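Local coordinates for protein putative RNase YutE (Bacillus subtilis subsp. subtilis str. 168, PDB 1YLM) that probably acts as the RNase toxin of a type VII toxin-antitoxin pair, held in check by its cognate antitoxin, and forms a homodimer, at residues A21-Q26 with E110-I115; T27-E32 with L36-I41; D55-F60 with D69-I74; I74-D77 with T82-E85. One frame throughout, in Å; residues are numbered along the deposited sequence.

Contact 1: residues A21-Q26 with E110-I115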
loop_
_atom_site.group_PDB
_atom_site.type_symbol
_atom_site.label_atom_id
_atom_site.label_comp_id
_atom_site.label_asym_id
_atom_site.label_seq_id
_atom_site.Cartn_x
_atom_site.Cartn_y
_atom_site.Cartn_z
ATOM N N ALA A 21 -9.995 13.113 -8.659
ATOM C CA ALA A 21 -10.779 13.235 -9.904
ATOM C C ALA A 21 -11.271 11.864 -10.377
ATOM O O ALA A 21 -12.417 11.724 -10.806
ATOM C CB ALA A 21 -9.975 13.906 -10.982
ATOM N N LEU A 22 -10.412 10.858 -10.261
ATOM C CA LEU A 22 -10.755 9.501 -10.672
ATOM C C LEU A 22 -11.824 8.937 -9.749
ATOM O O LEU A 22 -12.765 8.283 -10.213
ATOM C CB LEU A 22 -9.509 8.609 -10.698
ATOM C CG LEU A 22 -8.507 8.918 -11.813
ATOM C CD1 LEU A 22 -7.282 8.016 -11.732
ATOM C CD2 LEU A 22 -9.172 8.796 -13.197
ATOM N N PHE A 23 -11.711 9.237 -8.453
ATOM C CA PHE A 23 -12.731 8.826 -7.487
ATOM C C PHE A 23 -14.074 9.430 -7.870
ATOM O O PHE A 23 -15.110 8.777 -7.780
ATOM C CB PHE A 23 -12.368 9.241 -6.054
ATOM C CG PHE A 23 -13.461 8.954 -5.061
ATOM C CD1 PHE A 23 -13.685 7.653 -4.621
ATOM C CD2 PHE A 23 -14.295 9.972 -4.604
ATOM C CE1 PHE A 23 -14.716 7.368 -3.712
ATOM C CE2 PHE A 23 -15.326 9.702 -3.693
ATOM C CZ PHE A 23 -15.532 8.393 -3.248
ATOM N N ASP A 24 -14.055 10.676 -8.311
ATOM C CA ASP A 24 -15.292 11.368 -8.614
ATOM C C ASP A 24 -15.864 10.960 -9.984
ATOM O O ASP A 24 -16.875 11.498 -10.405
ATOM C CB ASP A 24 -15.078 12.882 -8.502
ATOM C CG ASP A 24 -16.376 13.648 -8.385
ATOM O OD1 ASP A 24 -17.167 13.382 -7.447
ATOM O OD2 ASP A 24 -16.600 14.520 -9.245
ATOM N N SER A 25 -15.237 9.971 -10.632
ATOM C CA SER A 25 -15.588 9.516 -11.988
ATOM C C SER A 25 -16.701 8.461 -12.029
ATOM O O SER A 25 -17.041 7.853 -11.005
ATOM C CB SER A 25 -14.344 8.953 -12.700
ATOM O OG SER A 25 -14.068 7.606 -12.304
ATOM N N GLN A 26 -17.235 8.221 -13.229
ATOM C CA GLN A 26 -18.339 7.255 -13.413
ATOM C C GLN A 26 -17.842 5.805 -13.590
ATOM O O GLN A 26 -17.813 5.284 -14.708
ATOM C CB GLN A 26 -19.255 7.674 -14.581
ATOM C CG GLN A 26 -19.061 9.118 -15.050
ATOM C CD GLN A 26 -20.361 9.895 -15.202
ATOM O OE1 GLN A 26 -20.987 10.281 -14.211
ATOM N NE2 GLN A 26 -20.755 10.158 -16.448
ATOM N N GLU A 110 -17.293 0.219 2.406
ATOM C CA GLU A 110 -16.959 1.007 3.577
ATOM C C GLU A 110 -16.048 2.185 3.196
ATOM O O GLU A 110 -16.301 3.328 3.567
ATOM C CB GLU A 110 -16.239 0.060 4.534
ATOM C CG GLU A 110 -15.749 0.618 5.790
ATOM C CD GLU A 110 -15.325 -0.489 6.740
ATOM O OE1 GLU A 110 -14.345 -1.207 6.464
ATOM O OE2 GLU A 110 -15.974 -0.645 7.773
ATOM N N LEU A 111 -14.995 1.876 2.438
ATOM C CA LEU A 111 -14.014 2.868 2.023
ATOM C C LEU A 111 -14.656 3.915 1.106
ATOM O O LEU A 111 -14.430 5.111 1.279
ATOM C CB LEU A 111 -12.832 2.177 1.336
ATOM C CG LEU A 111 -11.759 3.098 0.738
ATOM C CD1 LEU A 111 -11.174 4.036 1.798
ATOM C CD2 LEU A 111 -10.676 2.229 0.106
ATOM N N TYR A 112 -15.481 3.467 0.152
ATOM C CA TYR A 112 -16.243 4.398 -0.677
ATOM C C TYR A 112 -17.009 5.411 0.170
ATOM O O TYR A 112 -16.948 6.626 -0.086
ATOM C CB TYR A 112 -17.219 3.671 -1.625
ATOM C CG TYR A 112 -18.018 4.643 -2.473
ATOM C CD1 TYR A 112 -17.553 5.049 -3.723
ATOM C CD2 TYR A 112 -19.220 5.187 -2.000
ATOM C CE1 TYR A 112 -18.270 5.957 -4.488
ATOM C CE2 TYR A 112 -19.938 6.100 -2.753
ATOM C CZ TYR A 112 -19.458 6.474 -3.996
ATOM O OH TYR A 112 -20.180 7.372 -4.747
ATOM N N ARG A 113 -17.736 4.906 1.172
ATOM C CA ARG A 113 -18.572 5.768 2.002
ATOM C C ARG A 113 -17.728 6.746 2.785
ATOM O O ARG A 113 -18.109 7.900 2.962
ATOM C CB ARG A 113 -19.473 4.941 2.925
ATOM C CG ARG A 113 -20.626 4.304 2.136
ATOM C CD ARG A 113 -21.595 3.540 3.019
ATOM N NE ARG A 113 -21.006 2.356 3.639
ATOM C CZ ARG A 113 -21.032 1.129 3.122
ATOM N NH1 ARG A 113 -21.594 0.895 1.937
ATOM N NH2 ARG A 113 -20.487 0.128 3.793
ATOM N N LEU A 114 -16.568 6.279 3.229
ATOM C CA LEU A 114 -15.628 7.116 3.961
ATOM C C LEU A 114 -15.105 8.288 3.134
ATOM O O LEU A 114 -15.173 9.456 3.569
ATOM C CB LEU A 114 -14.484 6.233 4.482
ATOM C CG LEU A 114 -13.604 6.728 5.606
ATOM C CD1 LEU A 114 -14.436 7.169 6.807
ATOM C CD2 LEU A 114 -12.603 5.611 5.964
ATOM N N ILE A 115 -14.618 7.987 1.933
ATOM C CA ILE A 115 -14.105 9.001 1.028
ATOM C C ILE A 115 -15.218 9.975 0.624
ATOM O O ILE A 115 -15.015 11.193 0.639
ATOM C CB ILE A 115 -13.451 8.348 -0.225
ATOM C CG1 ILE A 115 -12.306 7.408 0.205
ATOM C CG2 ILE A 115 -12.956 9.412 -1.204
ATOM C CD1 ILE A 115 -11.678 6.600 -0.927
#
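Ile115 lays its CG2 methyl over the face of the Phe23 ring, 3.4 Å from the ring centroid and only 12° off the ring normal, a CH-pi contact. Two ring atoms are especially close, with Phe23 CZ 3.4 Å from Ile115 CG2 and CE2 equally near. The methyl stands anti to the backbone N of Ile115, which turns it out of helix 108-117 onto the ring. The side chains of Phe23 and Ile115 run antiparallel past one another, and both are buried.

Tyr112, one turn earlier, makes the looser part. Its ring meets that of Phe23 obliquely, with centroids 5.3 Å apart and planes at 41°; the nearest carbons, Phe23 CE1 and Tyr112 CD1, are 3.7 Å apart. Tyr112 is partly exposed. On the solvent side the chain leaves helix 6-23 at Asp24, and Ser25 folds back so that its OG binds Leu22 O at 2.6 Å. Ser25 N grips the same carbonyl.

Within the all-helical HepT-like fold, Leu38 of helix 32-59 touches Phe23, Tyr112 and Ile115. Ile115 also reaches Leu122 of helix 119-137 and Leu92 of helix 83-93, which places the contact where these helices converge.

Contact 2: residues T27-E32 with L36-I41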
loop_
_atom_site.group_PDB
_atom_site.type_symbol
_atom_site.label_atom_id
_atom_site.label_comp_id
_atom_site.label_asym_id
_atom_site.label_seq_id
_atom_site.Cartn_x
_atom_site.Cartn_y
_atom_site.Cartn_z
ATOM N N THR A 27 -17.435 5.189 -12.476
ATOM C CA THR A 27 -16.996 3.777 -12.365
ATOM C C THR A 27 -18.156 3.187 -11.542
ATOM O O THR A 27 -18.526 3.802 -10.539
ATOM C CB THR A 27 -15.620 3.736 -11.692
ATOM O OG1 THR A 27 -14.741 4.623 -12.406
ATOM C CG2 THR A 27 -15.036 2.358 -11.717
ATOM N N ASP A 28 -18.734 2.005 -11.858
ATOM C CA ASP A 28 -18.432 0.681 -11.190
ATOM C C ASP A 28 -17.343 0.322 -10.174
ATOM O O ASP A 28 -16.462 -0.503 -10.443
ATOM C CB ASP A 28 -18.789 -0.537 -12.072
ATOM C CG ASP A 28 -19.616 -1.584 -11.301
ATOM O OD1 ASP A 28 -20.019 -1.295 -10.145
ATOM O OD2 ASP A 28 -19.881 -2.686 -11.840
ATOM N N TRP A 29 -17.516 0.839 -8.960
ATOM C CA TRP A 29 -16.665 0.477 -7.835
ATOM C C TRP A 29 -17.010 -0.900 -7.284
ATOM O O TRP A 29 -16.381 -1.378 -6.345
ATOM C CB TRP A 29 -16.769 1.529 -6.736
ATOM C CG TRP A 29 -16.419 2.897 -7.216
ATOM C CD1 TRP A 29 -17.250 3.971 -7.282
ATOM C CD2 TRP A 29 -15.151 3.335 -7.726
ATOM N NE1 TRP A 29 -16.579 5.060 -7.788
ATOM C CE2 TRP A 29 -15.283 4.699 -8.057
ATOM C CE3 TRP A 29 -13.912 2.709 -7.923
ATOM C CZ2 TRP A 29 -14.223 5.450 -8.585
ATOM C CZ3 TRP A 29 -12.862 3.456 -8.444
ATOM C CH2 TRP A 29 -13.023 4.809 -8.766
ATOM N N GLN A 30 -17.999 -1.543 -7.886
ATOM C CA GLN A 30 -18.481 -2.800 -7.344
ATOM C C GLN A 30 -18.256 -4.149 -8.052
ATOM O O GLN A 30 -18.278 -5.143 -7.311
ATOM C CB GLN A 30 -20.015 -2.724 -7.111
ATOM C CG GLN A 30 -20.530 -1.549 -6.280
ATOM C CD GLN A 30 -21.628 -1.950 -5.303
ATOM O OE1 GLN A 30 -22.747 -1.422 -5.351
ATOM N NE2 GLN A 30 -21.311 -2.884 -4.402
ATOM N N SER A 31 -17.915 -4.286 -9.354
ATOM C CA SER A 31 -16.588 -4.845 -9.817
ATOM C C SER A 31 -15.630 -5.191 -8.683
ATOM O O SER A 31 -15.180 -4.298 -7.990
ATOM C CB SER A 31 -16.082 -4.390 -11.205
ATOM O OG SER A 31 -15.314 -3.229 -11.198
ATOM N N GLU A 32 -15.227 -6.452 -8.518
ATOM C CA GLU A 32 -13.802 -6.872 -8.549
ATOM C C GLU A 32 -12.670 -5.896 -8.879
ATOM O O GLU A 32 -11.936 -5.480 -7.973
ATOM C CB GLU A 32 -13.582 -8.326 -8.962
ATOM C CG GLU A 32 -14.557 -9.223 -8.228
ATOM C CD GLU A 32 -13.929 -10.458 -7.653
ATOM O OE1 GLU A 32 -13.902 -11.467 -8.381
ATOM O OE2 GLU A 32 -13.485 -10.427 -6.480
ATOM N N LEU A 36 -10.707 -3.111 -6.219
ATOM C CA LEU A 36 -9.263 -3.043 -6.137
ATOM C C LEU A 36 -8.786 -1.633 -6.446
ATOM O O LEU A 36 -7.929 -1.113 -5.734
ATOM C CB LEU A 36 -8.644 -4.029 -7.115
ATOM C CG LEU A 36 -8.680 -5.499 -6.694
ATOM C CD1 LEU A 36 -8.347 -6.317 -7.946
ATOM C CD2 LEU A 36 -7.681 -5.765 -5.572
ATOM N N ALA A 37 -9.352 -1.018 -7.492
ATOM C CA ALA A 37 -8.974 0.364 -7.853
ATOM C C ALA A 37 -9.297 1.327 -6.717
ATOM O O ALA A 37 -8.509 2.230 -6.426
ATOM C CB ALA A 37 -9.661 0.815 -9.143
ATOM N N LEU A 38 -10.461 1.156 -6.092
ATOM C CA LEU A 38 -10.871 2.042 -5.009
ATOM C C LEU A 38 -9.949 1.896 -3.809
ATOM O O LEU A 38 -9.594 2.894 -3.182
ATOM C CB LEU A 38 -12.325 1.799 -4.594
ATOM C CG LEU A 38 -12.921 2.754 -3.567
ATOM C CD1 LEU A 38 -12.848 4.224 -4.028
ATOM C CD2 LEU A 38 -14.359 2.315 -3.316
ATOM N N GLN A 39 -9.524 0.677 -3.510
ATOM C CA GLN A 39 -8.511 0.477 -2.434
ATOM C C GLN A 39 -7.199 1.220 -2.729
ATOM O O GLN A 39 -6.610 1.848 -1.834
ATOM C CB GLN A 39 -8.241 -1.014 -2.182
ATOM C CG GLN A 39 -9.446 -1.749 -1.548
ATOM C CD GLN A 39 -9.287 -3.253 -1.563
ATOM O OE1 GLN A 39 -8.192 -3.769 -1.770
ATOM N NE2 GLN A 39 -10.376 -3.963 -1.319
ATOM N N ARG A 40 -6.742 1.158 -3.982
ATOM C CA ARG A 40 -5.524 1.878 -4.349
ATOM C C ARG A 40 -5.701 3.388 -4.200
ATOM O O ARG A 40 -4.834 4.061 -3.650
ATOM C CB ARG A 40 -5.075 1.521 -5.767
ATOM C CG ARG A 40 -3.735 2.150 -6.188
ATOM C CD ARG A 40 -2.592 1.649 -5.354
ATOM N NE ARG A 40 -1.322 2.213 -5.791
ATOM C CZ ARG A 40 -0.177 2.063 -5.125
ATOM N NH1 ARG A 40 -0.157 1.399 -3.972
ATOM N NH2 ARG A 40 0.942 2.604 -5.590
ATOM N N ILE A 41 -6.830 3.909 -4.678
ATOM C CA ILE A 41 -7.142 5.332 -4.528
ATOM C C ILE A 41 -7.120 5.755 -3.045
ATOM O O ILE A 41 -6.470 6.759 -2.690
ATOM C CB ILE A 41 -8.513 5.701 -5.161
ATOM C CG1 ILE A 41 -8.433 5.617 -6.698
ATOM C CG2 ILE A 41 -8.930 7.111 -4.708
ATOM C CD1 ILE A 41 -9.785 5.742 -7.372
#
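Trp29 fits its six-membered ring against Leu38, Ala37 and Ile41, a row of side chains along one flank of helix 32-59. The indole stands away from its own carbonyl carbon, beside the backbone N (chi1 -57°), and this swings its outer ring over to the helix. Ile41 CD1 comes obliquely against the far corner, 3.6 Å from Trp29 CH2. Ala37 CB, a small bump, meets the indole at its edge, near the ring plane, 4.2 Å from Trp29 CZ3. Leu38 fills the next position twice over: its CB lies 3.8 Å from Trp29 CE3, while its CD1 sits 4.3 Å above one face of the indole, offset toward its edge. Thr27 backs the opposite face, with CB centred 3.7 Å above the plane, so the indole is wedged between loop and helix.

The loop is shaped by an Asx turn, in which Gln30 N meets Asp28 OD1 at 3.0 Å from above the carboxylate plane. Ser31 follows as the N-cap residue: its OG caps Gly34 N and also binds Asp28 O. Just beyond, Leu36 N donates to Glu32 O at 3.2 Å (N-H...O angle 158°). Leu36 curls round that same carbonyl, CG 3.5 Å from Glu32 O.

Tyr112 of helix 108-117 meets the indole too, its plane at about 45°. The dimer interface adjoins: Glu32 OE2 bonds His18 NE2 of the second subunit. Ile41 of the second subunit packs on Leu36, and its Ile33 packs on Thr27 and Ala37.

Contact 3: residues D55-F60 with D69-I74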
loop_
_atom_site.group_PDB
_atom_site.type_symbol
_atom_site.label_atom_id
_atom_site.label_comp_id
_atom_site.label_asym_id
_atom_site.label_seq_id
_atom_site.Cartn_x
_atom_site.Cartn_y
_atom_site.Cartn_z
ATOM N N ASP A 55 6.191 16.720 5.153
ATOM C CA ASP A 55 7.052 17.691 4.452
ATOM C C ASP A 55 6.797 19.120 4.949
ATOM O O ASP A 55 7.732 19.912 5.133
ATOM C CB ASP A 55 6.862 17.589 2.928
ATOM C CG ASP A 55 7.402 16.284 2.358
ATOM O OD1 ASP A 55 8.245 15.645 3.029
ATOM O OD2 ASP A 55 6.979 15.893 1.248
HETATM N N MSE A 56 5.530 19.444 5.172
HETATM C CA MSE A 56 5.137 20.745 5.754
HETATM C C MSE A 56 5.778 20.948 7.137
HETATM O O MSE A 56 6.390 21.970 7.439
HETATM C CB MSE A 56 3.613 20.809 5.925
HETATM C CG MSE A 56 2.792 20.918 4.661
HETATM SE SE MSE A 56 2.723 22.639 4.077
HETATM C CE MSE A 56 3.705 22.561 3.093
ATOM N N ILE A 57 5.610 19.946 7.986
ATOM C CA ILE A 57 6.081 20.001 9.363
ATOM C C ILE A 57 7.607 20.140 9.407
ATOM O O ILE A 57 8.141 21.031 10.090
ATOM C CB ILE A 57 5.591 18.728 10.119
ATOM C CG1 ILE A 57 4.094 18.841 10.425
ATOM C CG2 ILE A 57 6.414 18.473 11.389
ATOM C CD1 ILE A 57 3.464 17.519 10.949
ATOM N N ASP A 58 8.299 19.295 8.650
ATOM C CA ASP A 58 9.762 19.331 8.578
ATOM C C ASP A 58 10.269 20.665 8.021
ATOM O O ASP A 58 11.177 21.272 8.602
ATOM C CB ASP A 58 10.313 18.179 7.736
ATOM C CG ASP A 58 10.063 16.806 8.366
ATOM O OD1 ASP A 58 9.635 16.715 9.547
ATOM O OD2 ASP A 58 10.287 15.805 7.658
ATOM N N GLY A 59 9.684 21.122 6.916
ATOM C CA GLY A 59 10.112 22.372 6.263
ATOM C C GLY A 59 9.877 23.632 7.094
ATOM O O GLY A 59 10.724 24.550 7.107
ATOM N N PHE A 60 8.727 23.685 7.780
ATOM C CA PHE A 60 8.317 24.872 8.544
ATOM C C PHE A 60 8.593 24.778 10.040
ATOM O O PHE A 60 8.063 25.576 10.785
ATOM C CB PHE A 60 6.840 25.199 8.316
ATOM C CG PHE A 60 6.555 25.784 6.951
ATOM C CD1 PHE A 60 5.917 25.016 5.983
ATOM C CD2 PHE A 60 6.937 27.096 6.640
ATOM C CE1 PHE A 60 5.649 25.529 4.723
ATOM C CE2 PHE A 60 6.684 27.634 5.374
ATOM C CZ PHE A 60 6.025 26.855 4.412
ATOM N N ASP A 69 -0.354 9.508 12.953
ATOM C CA ASP A 69 -1.661 9.941 13.439
ATOM C C ASP A 69 -1.682 11.341 14.049
ATOM O O ASP A 69 -2.758 11.936 14.185
ATOM C CB ASP A 69 -2.232 8.936 14.446
ATOM C CG ASP A 69 -3.019 7.839 13.778
ATOM O OD1 ASP A 69 -3.895 8.149 12.925
ATOM O OD2 ASP A 69 -2.760 6.660 14.097
ATOM N N ASP A 70 -0.503 11.852 14.417
ATOM C CA ASP A 70 -0.370 13.181 15.039
ATOM C C ASP A 70 -0.290 14.319 14.012
ATOM O O ASP A 70 -0.541 15.492 14.335
ATOM C CB ASP A 70 0.877 13.208 15.924
ATOM C CG ASP A 70 0.828 12.164 17.017
ATOM O OD1 ASP A 70 -0.124 12.215 17.830
ATOM O OD2 ASP A 70 1.730 11.288 17.055
ATOM N N ILE A 71 0.049 13.960 12.782
ATOM C CA ILE A 71 0.261 14.929 11.698
ATOM C C ILE A 71 -0.861 15.959 11.535
ATOM O O ILE A 71 -0.593 17.168 11.455
ATOM C CB ILE A 71 0.576 14.192 10.362
ATOM C CG1 ILE A 71 1.927 13.487 10.485
ATOM C CG2 ILE A 71 0.582 15.160 9.183
ATOM C CD1 ILE A 71 2.240 12.475 9.403
HETATM N N MSE A 72 -2.115 15.498 11.512
HETATM C CA MSE A 72 -3.239 16.401 11.226
HETATM C C MSE A 72 -3.444 17.404 12.336
HETATM O O MSE A 72 -3.732 18.569 12.084
HETATM C CB MSE A 72 -4.546 15.633 10.990
HETATM C CG MSE A 72 -4.540 14.769 9.740
HETATM SE SE MSE A 72 -4.148 15.740 8.050
HETATM C CE MSE A 72 -5.059 17.413 8.473
ATOM N N ASP A 73 -3.301 16.930 13.566
ATOM C CA ASP A 73 -3.419 17.768 14.747
ATOM C C ASP A 73 -2.416 18.921 14.709
ATOM O O ASP A 73 -2.741 20.043 15.062
ATOM C CB ASP A 73 -3.236 16.918 16.008
ATOM C CG ASP A 73 -4.432 15.991 16.267
ATOM O OD1 ASP A 73 -5.543 16.293 15.770
ATOM O OD2 ASP A 73 -4.242 14.960 16.954
ATOM N N ILE A 74 -1.212 18.641 14.239
ATOM C CA ILE A 74 -0.179 19.682 14.124
ATOM C C ILE A 74 -0.534 20.701 13.027
ATOM O O ILE A 74 -0.449 21.919 13.244
ATOM C CB ILE A 74 1.227 19.055 13.935
ATOM C CG1 ILE A 74 1.655 18.312 15.219
ATOM C CG2 ILE A 74 2.249 20.149 13.536
ATOM C CD1 ILE A 74 2.622 17.160 14.964
#
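The backbone bond from Gly59 N to Asp55 O, 2.9 Å long, closes the final turn of helix 32-59, and this turn presents Ile57 to Ile71 and Ile74. Across the contact itself there is no hydrogen bond; three buried isoleucines carry it. Ile57 CG1 points away from its own carbonyl carbon (chi1 -75°), and the chain runs on extended, chi2 170°, so CD1 forms the tip of a long arm directed at helix 71-77. Ile71 and Ile74, three residues apart and thus about one turn, receive that arm. Ile74 does most of the touching: its CG2 methyl lies 3.8 Å from Ile57 CG1 and 3.9 Å from Ile57 CD1, the two side chains crossing at about a right angle. Ile74 CB is 4.0 Å from Ile57 CD1, so the tip rests against the branch point as well. Ile71 is lighter, its CG2 standing 4.1 Å from Ile57 CD1.

The contact brings together two consecutive helices joined by a long non-helical connection. That connection packs back onto it, with Pro65 against Ile57 and Met62 against Ile74. Ile71 also touches Leu50 and Asn54, further back on helix 32-59. On another side of helix 71-77, Met72 (selenomethionine) packs on Leu89 and Ile93 of helix 83-93, and Asp73 forms a salt bridge with Lys90 of that helix.

Contact 4: residues I74-D77 with T82-E85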
loop_
_atom_site.group_PDB
_atom_site.type_symbol
_atom_site.label_atom_id
_atom_site.label_comp_id
_atom_site.label_asym_id
_atom_site.label_seq_id
_atom_site.Cartn_x
_atom_site.Cartn_y
_atom_site.Cartn_z
ATOM N N ILE A 74 -1.212 18.641 14.239
ATOM C CA ILE A 74 -0.179 19.682 14.124
ATOM C C ILE A 74 -0.534 20.701 13.027
ATOM O O ILE A 74 -0.449 21.919 13.244
ATOM C CB ILE A 74 1.227 19.055 13.935
ATOM C CG1 ILE A 74 1.655 18.312 15.219
ATOM C CG2 ILE A 74 2.249 20.149 13.536
ATOM C CD1 ILE A 74 2.622 17.160 14.964
ATOM N N LEU A 75 -1.005 20.208 11.879
ATOM C CA LEU A 75 -1.482 21.089 10.799
ATOM C C LEU A 75 -2.657 21.963 11.241
ATOM O O LEU A 75 -2.778 23.120 10.823
ATOM C CB LEU A 75 -1.860 20.265 9.556
ATOM C CG LEU A 75 -0.687 19.523 8.901
ATOM C CD1 LEU A 75 -1.147 18.700 7.678
ATOM C CD2 LEU A 75 0.428 20.485 8.490
ATOM N N VAL A 76 -3.513 21.415 12.101
ATOM C CA VAL A 76 -4.601 22.191 12.689
ATOM C C VAL A 76 -4.044 23.290 13.624
ATOM O O VAL A 76 -4.411 24.458 13.486
ATOM C CB VAL A 76 -5.622 21.270 13.418
ATOM C CG1 VAL A 76 -6.595 22.078 14.261
ATOM C CG2 VAL A 76 -6.386 20.423 12.389
ATOM N N ASP A 77 -3.169 22.899 14.551
ATOM C CA ASP A 77 -2.503 23.833 15.471
ATOM C C ASP A 77 -1.852 24.997 14.715
ATOM O O ASP A 77 -1.911 26.143 15.157
ATOM C CB ASP A 77 -1.424 23.119 16.291
ATOM C CG ASP A 77 -1.990 22.151 17.324
ATOM O OD1 ASP A 77 -3.208 22.204 17.642
ATOM O OD2 ASP A 77 -1.196 21.325 17.827
ATOM N N THR A 82 -8.581 23.818 8.763
ATOM C CA THR A 82 -9.500 24.043 9.890
ATOM C C THR A 82 -9.544 22.822 10.826
ATOM O O THR A 82 -9.177 21.711 10.431
ATOM C CB THR A 82 -10.949 24.411 9.440
ATOM O OG1 THR A 82 -11.578 23.270 8.847
ATOM C CG2 THR A 82 -10.959 25.548 8.432
ATOM N N GLU A 83 -9.979 23.039 12.068
ATOM C CA GLU A 83 -10.215 21.952 13.014
ATOM C C GLU A 83 -11.151 20.898 12.425
ATOM O O GLU A 83 -10.872 19.708 12.527
ATOM C CB GLU A 83 -10.783 22.468 14.348
ATOM C CG GLU A 83 -10.799 21.393 15.445
ATOM C CD GLU A 83 -11.073 21.935 16.851
ATOM O OE1 GLU A 83 -11.076 23.178 17.050
ATOM O OE2 GLU A 83 -11.267 21.102 17.769
ATOM N N LYS A 84 -12.262 21.328 11.834
ATOM C CA LYS A 84 -13.210 20.362 11.259
ATOM C C LYS A 84 -12.611 19.587 10.067
ATOM O O LYS A 84 -12.776 18.378 9.976
ATOM C CB LYS A 84 -14.561 21.003 10.896
ATOM C CG LYS A 84 -14.454 22.195 9.992
ATOM C CD LYS A 84 -15.721 22.453 9.187
ATOM C CE LYS A 84 -15.370 22.982 7.786
ATOM N NZ LYS A 84 -14.132 23.837 7.782
ATOM N N GLU A 85 -11.903 20.286 9.178
ATOM C CA GLU A 85 -11.157 19.613 8.109
ATOM C C GLU A 85 -10.196 18.557 8.649
ATOM O O GLU A 85 -10.147 17.425 8.135
ATOM C CB GLU A 85 -10.407 20.620 7.241
ATOM C CG GLU A 85 -11.330 21.402 6.330
ATOM C CD GLU A 85 -10.657 22.572 5.653
ATOM O OE1 GLU A 85 -9.637 23.093 6.162
ATOM O OE2 GLU A 85 -11.177 22.986 4.601
#
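With CG1 of Val76 anti to the backbone N (chi1 169°) and CG2 anti to the carbonyl carbon, both methyls face the start of helix 83-93. They straddle the junction of Thr82 and Glu83: CG2 lies 3.6 Å from Thr82 O, and CG1 lies 3.8 Å from Glu83 CA. Val76 thus packs chiefly on backbone. The one side-chain touch is looser, Val76 CG1 to Glu83 CB at 4.2 Å, and Glu83 itself is exposed.

The backbone that Val76 leans on is fixed by a capping box. Thr82 OG1 sits between its own backbone N and carbonyl carbon (chi1 70°), where it accepts from Glu85 N at 3.0 Å. In return Thr82 N donates to Glu85 OE1 at 2.9 Å, an almost straight bond (168°) that meets the carboxylate on its anti side, somewhat out of its plane. Lys84 NZ adds a second donor to Thr82 OG1 at 2.8 Å, so two groups grip the hydroxyl oxygen.

This surface contact closes the short turn between helices 71-77 and 83-93. Val81 in that turn also packs on Val76, while Leu75 packs on Met56 (selenomethionine) of helix 32-59, and Glu85 OE2 forms a salt bridge with Arg128 of helix 119-137.

How the contacts relate
The contacts form two groups: contacts 1 and 2 lie on the opposite side of the chain's centre from contact 3. Contacts 1 and 2 have centres 9 Å apart and touch, Tyr112 CE1 lying 3.6 Å from Trp29 CD1. Contacts 3 and 4 share Ile74 and have centres 11 Å apart. Helix 32-59 joins the groups: contact 2 uses its beginning and contact 3 its end, with centres about 30 Å apart. Arg96, the active-site residue inferred by similarity, opens the RX(4)HXY motif, here with Gln at the His position. The Arg96 side chain is about 9 Å from that of Ile71 in contact 3 and about 12 Å from that of Ile115 in contact 1.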